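Local coordinates for protein pentalenene synthase (Streptomyces chartreusis NRRL 3882, PDB 6Q4S) that probably converts (2E,6E)-farnesyl diphosphate into the bicyclic sesquiterpenol 7-epi-alpha-eudesmol in a magnesium-dependent 1,10-cyclization, at residues Met203-Met208 / Asp282-Asp287; Ala143-Arg148 / Ser186-Glu191. All coordinates share one frame; numbering follows the deposited sequence.

Interaction 1: residues Met203-Met208 / Asp282-Asp287; sequences MGHPVM and DELRLD
His205 reaches across to Glu283 and Leu284 from the N-cap of helix 206-228, so the capping residue of one helix meets the C-terminal turn of another, helix 252-284, at the surface of this all-helical class I terpene synthase fold. The imidazole carries most of the contact. Its CG stands anti to the backbone N (chi1 -169°), a setting that carries the ring out toward the end of helix 252-284 while ND1 turns back to its own helix. There ND1 accepts from Val207 N at 3.2 Å, with the donor tilted 21° out of the ring plane. With ND1 used as an acceptor, NE2 bears the proton and gives a weak bond to Glu283 OE2 at 3.3 Å. The carboxylate lies beyond the NE2 edge, where Glu283 CD sits in the ring plane, but its own plane is turned 77° from that of the imidazole. Glu283 gets there on an extended chain, CG anti to the backbone N. Leu284 adds a nonpolar patch: its branched end meets the CD2 corner of the ring obliquely. Within His205's own segment, Pro206 CD lies 3.3 Å above one face of the ring, offset toward the rim. Were His205 shortened to an alanine, Val207 N would probably lose its capping acceptor, Glu283 its imidazole partner, and a gap would open beside Leu284. Just past the contact, Arg285 takes a positive phi in a Schellman motif that ends helix 252-284; in the dimer, its NH2 pairs with Asp287 of the second subunit. On the ring itself, His205 CD2 stands 4.1 Å from Leu284 CG, CD1 and CD2 alike.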
# COMPACT_ATOMS: atom_id res chain seq x y z
N MET A 203 2.93 -12.23 -11.40
CA MET A 203 2.79 -10.77 -11.22
C MET A 203 4.11 -10.07 -10.90
O MET A 203 4.34 -8.98 -11.38
CB MET A 203 1.75 -10.38 -10.10
CG MET A 203 0.30 -10.39 -10.57
SD MET A 203 -0.20 -9.20 -11.86
CE MET A 203 0.80 -7.98 -11.28
N GLY A 204 4.96 -10.70 -10.12
CA GLY A 204 6.31 -10.21 -9.80
C GLY A 204 7.44 -10.65 -10.75
O GLY A 204 8.58 -10.33 -10.53
N HIS A 205 7.11 -11.40 -11.79
CA HIS A 205 8.10 -11.75 -12.81
C HIS A 205 8.46 -10.52 -13.68
O HIS A 205 7.60 -9.68 -13.95
CB HIS A 205 7.56 -12.88 -13.64
CG HIS A 205 8.56 -13.51 -14.54
ND1 HIS A 205 8.91 -12.96 -15.76
CD2 HIS A 205 9.32 -14.62 -14.40
CE1 HIS A 205 9.81 -13.72 -16.35
NE2 HIS A 205 10.10 -14.72 -15.53
N PRO A 206 9.73 -10.40 -14.11
CA PRO A 206 10.14 -9.21 -14.90
C PRO A 206 9.35 -8.94 -16.18
O PRO A 206 9.16 -7.80 -16.56
CB PRO A 206 11.61 -9.47 -15.23
CG PRO A 206 12.09 -10.45 -14.23
CD PRO A 206 10.89 -11.23 -13.71
N VAL A 207 8.92 -9.98 -16.85
CA VAL A 207 8.08 -9.82 -18.01
C VAL A 207 6.75 -9.13 -17.72
O VAL A 207 6.35 -8.20 -18.44
CB VAL A 207 7.83 -11.17 -18.71
CG1 VAL A 207 6.84 -11.04 -19.85
CG2 VAL A 207 9.12 -11.76 -19.28
N MET A 208 6.00 -9.62 -16.74
CA MET A 208 4.73 -9.02 -16.40
C MET A 208 4.89 -7.59 -15.80
O MET A 208 4.08 -6.71 -16.09
CB MET A 208 3.97 -9.94 -15.46
CG MET A 208 2.63 -9.41 -14.99
SD MET A 208 1.43 -9.24 -16.31
CE MET A 208 0.70 -10.90 -16.23
N ASP A 282 6.65 -21.32 -18.39
CA ASP A 282 7.60 -22.46 -18.35
C ASP A 282 8.69 -22.26 -17.29
O ASP A 282 8.95 -23.13 -16.48
CB ASP A 282 8.27 -22.71 -19.73
CG ASP A 282 7.28 -23.10 -20.84
OD1 ASP A 282 6.13 -23.48 -20.57
OD2 ASP A 282 7.65 -23.02 -22.02
N GLU A 283 9.36 -21.12 -17.32
CA GLU A 283 10.42 -20.80 -16.33
C GLU A 283 9.92 -20.80 -14.86
O GLU A 283 10.64 -21.20 -13.95
CB GLU A 283 11.00 -19.45 -16.74
CG GLU A 283 11.96 -18.66 -15.84
CD GLU A 283 12.27 -17.28 -16.47
OE1 GLU A 283 11.83 -17.01 -17.63
OE2 GLU A 283 12.94 -16.44 -15.82
N LEU A 284 8.67 -20.37 -14.67
CA LEU A 284 7.96 -20.46 -13.38
C LEU A 284 7.39 -21.84 -13.05
O LEU A 284 7.00 -22.06 -11.92
CB LEU A 284 6.80 -19.43 -13.33
CG LEU A 284 7.27 -17.97 -13.32
CD1 LEU A 284 6.12 -17.01 -13.52
CD2 LEU A 284 8.08 -17.69 -12.06
N ARG A 285 7.32 -22.76 -14.03
CA ARG A 285 6.75 -24.12 -13.86
C ARG A 285 5.26 -24.10 -13.52
O ARG A 285 4.77 -24.86 -12.69
CB ARG A 285 7.49 -24.95 -12.80
CG ARG A 285 8.99 -24.93 -12.90
CD ARG A 285 9.58 -25.80 -11.80
NE ARG A 285 10.55 -25.09 -10.96
CZ ARG A 285 10.27 -24.26 -9.94
NH1 ARG A 285 9.01 -23.96 -9.60
NH2 ARG A 285 11.26 -23.70 -9.26
N LEU A 286 4.52 -23.23 -14.17
CA LEU A 286 3.11 -23.15 -13.85
C LEU A 286 2.36 -24.34 -14.46
O LEU A 286 2.66 -24.75 -15.56
CB LEU A 286 2.50 -21.82 -14.33
CG LEU A 286 3.19 -20.53 -13.91
CD1 LEU A 286 2.34 -19.38 -14.42
CD2 LEU A 286 3.40 -20.44 -12.41
N ASP A 287 1.40 -24.87 -13.72
CA ASP A 287 0.44 -25.81 -14.28
C ASP A 287 -0.54 -25.12 -15.21
O ASP A 287 -0.49 -23.90 -15.36
CB ASP A 287 -0.27 -26.62 -13.16
CG ASP A 287 -1.26 -25.81 -12.35
OD1 ASP A 287 -2.05 -24.97 -12.85
OD2 ASP A 287 -1.28 -26.09 -11.13

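Interaction 2: residues Ala143-Arg148 / Ser186-Glu191; sequences AASWGR and SIDAGE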
# COMPACT_ATOMS: atom_id res chain seq x y z
N ALA A 143 -3.93 -1.76 -3.37
CA ALA A 143 -3.79 -0.65 -2.48
C ALA A 143 -2.51 0.15 -2.79
O ALA A 143 -2.48 1.38 -2.77
CB ALA A 143 -3.78 -1.11 -1.03
N ALA A 144 -1.45 -0.55 -3.08
CA ALA A 144 -0.22 0.20 -3.39
C ALA A 144 -0.34 0.83 -4.78
O ALA A 144 0.05 1.94 -4.95
CB ALA A 144 0.98 -0.72 -3.31
N SER A 145 -0.88 0.13 -5.78
CA SER A 145 -1.05 0.71 -7.12
C SER A 145 -1.88 2.03 -7.08
O SER A 145 -1.49 3.07 -7.61
CB SER A 145 -1.72 -0.30 -8.08
OG SER A 145 -0.93 -1.43 -8.38
N TRP A 146 -3.03 1.96 -6.42
CA TRP A 146 -3.95 3.08 -6.24
C TRP A 146 -3.28 4.23 -5.48
O TRP A 146 -3.40 5.40 -5.84
CB TRP A 146 -5.13 2.58 -5.42
CG TRP A 146 -6.20 3.56 -5.01
CD1 TRP A 146 -6.50 3.92 -3.72
CD2 TRP A 146 -7.20 4.20 -5.81
NE1 TRP A 146 -7.55 4.76 -3.69
CE2 TRP A 146 -8.00 4.96 -4.95
CE3 TRP A 146 -7.46 4.25 -7.19
CZ2 TRP A 146 -9.07 5.74 -5.39
CZ3 TRP A 146 -8.56 5.00 -7.63
CH2 TRP A 146 -9.32 5.76 -6.73
N GLY A 147 -2.59 3.87 -4.40
CA GLY A 147 -1.81 4.83 -3.63
C GLY A 147 -0.73 5.55 -4.42
O GLY A 147 -0.61 6.79 -4.33
N ARG A 148 0.04 4.81 -5.20
CA ARG A 148 1.10 5.43 -6.04
C ARG A 148 0.46 6.43 -7.04
O ARG A 148 0.94 7.55 -7.20
CB ARG A 148 1.91 4.38 -6.80
CG ARG A 148 2.78 3.49 -5.93
CD ARG A 148 3.63 2.55 -6.75
NE ARG A 148 4.33 1.63 -5.77
CZ ARG A 148 3.99 0.39 -5.52
NH1 ARG A 148 3.04 -0.20 -6.27
NH2 ARG A 148 4.62 -0.27 -4.55
N SER A 186 -5.79 0.07 -12.47
CA SER A 186 -6.86 -0.22 -13.48
C SER A 186 -6.81 -1.66 -13.96
O SER A 186 -7.88 -2.30 -14.08
CB SER A 186 -6.87 0.81 -14.60
OG SER A 186 -6.94 2.12 -14.07
N ILE A 187 -5.60 -2.15 -14.23
CA ILE A 187 -5.35 -3.54 -14.61
C ILE A 187 -5.65 -4.48 -13.47
O ILE A 187 -6.35 -5.50 -13.65
CB ILE A 187 -3.93 -3.75 -15.12
CG1 ILE A 187 -3.75 -3.07 -16.49
CG2 ILE A 187 -3.61 -5.25 -15.29
CD1 ILE A 187 -2.29 -2.69 -16.78
N ASP A 188 -5.21 -4.11 -12.27
CA ASP A 188 -5.48 -4.92 -11.07
C ASP A 188 -7.00 -5.19 -10.95
O ASP A 188 -7.39 -6.28 -10.61
CB ASP A 188 -5.02 -4.23 -9.80
CG ASP A 188 -3.51 -4.07 -9.69
OD1 ASP A 188 -2.73 -4.83 -10.29
OD2 ASP A 188 -3.09 -3.18 -8.94
N ALA A 189 -7.84 -4.21 -11.25
CA ALA A 189 -9.23 -4.41 -11.03
C ALA A 189 -9.82 -5.42 -12.03
O ALA A 189 -10.98 -5.81 -11.86
CB ALA A 189 -9.99 -3.11 -11.13
N GLY A 190 -9.10 -5.75 -13.11
CA GLY A 190 -9.59 -6.71 -14.06
C GLY A 190 -9.84 -8.08 -13.40
O GLY A 190 -10.78 -8.81 -13.77
N GLU A 191 -9.01 -8.41 -12.43
CA GLU A 191 -9.09 -9.66 -11.70
C GLU A 191 -10.41 -9.62 -10.86
O GLU A 191 -11.19 -10.57 -10.89
CB GLU A 191 -7.88 -9.79 -10.77
CG GLU A 191 -6.61 -10.20 -11.47
CD GLU A 191 -5.36 -9.84 -10.70
OE1 GLU A 191 -4.76 -10.69 -9.98
OE2 GLU A 191 -4.97 -8.67 -10.79
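Ser145 and Asp188 meet side chain to side chain, hydroxyl against carboxylate at hydrogen-bonding distance, between two helices, 136-161 and 183-194, deep in the alpha-helical terpene synthase fold. These two buried residues supply nearly all the surface lost between the segments, and both extend their CB toward the opposing helix. The CA atoms of the pair are 8.2 Å apart, a span that the hydroxyl and the carboxylate bridge between them. Ser145 OG lies 2.8 Å from Asp188 OD2. The serine hydroxyl stands beside its own backbone N, anti to the carbonyl carbon (chi1 -67°), which also brings it within hydrogen-bonding range of Arg141 O one turn earlier; its single proton therefore has two acceptors to choose from, and the geometry of the pair alone does not say which one receives it. Asp188 has the matching first torsion, and its carboxylate divides the work between its oxygens. OD2 faces the serine, while OD1 forms salt bridges with Arg141, which lies on the same helix as Ser145 and also pairs with Glu191, and with Arg212 on helix 206-228. Two guanidinium groups thus flank the buried carboxylate, one of them shared with Glu191, and would probably help to keep it ionised, and the aspartate ties three helices together. The aspartate oxygen also lies against the serine's methylene group, with Asp188 OD2 3.3 Å from Ser145 CB.

Interaction 2 closes before interaction 1 opens, so the two contacts follow one another along the chain. Their centres are 20 Å apart and their nearest atoms about 5 Å, without touching. Interaction 2 lies in the interior, its centre about 8 Å from the centre of the chain, whereas the centre of interaction 1, at the surface, is about 24 Å from it. Helix 206-228 connects them: it starts in segment 203-208, and its Arg212 pairs with Asp188. Helix 288-313 also packs against both, through Ile301, which meets Met208 and Ile187. Other residues of both pairs of segments (Arg285 and Asp287; Ala144 and Arg148) meet the second subunit, bringing both regions into the dimer.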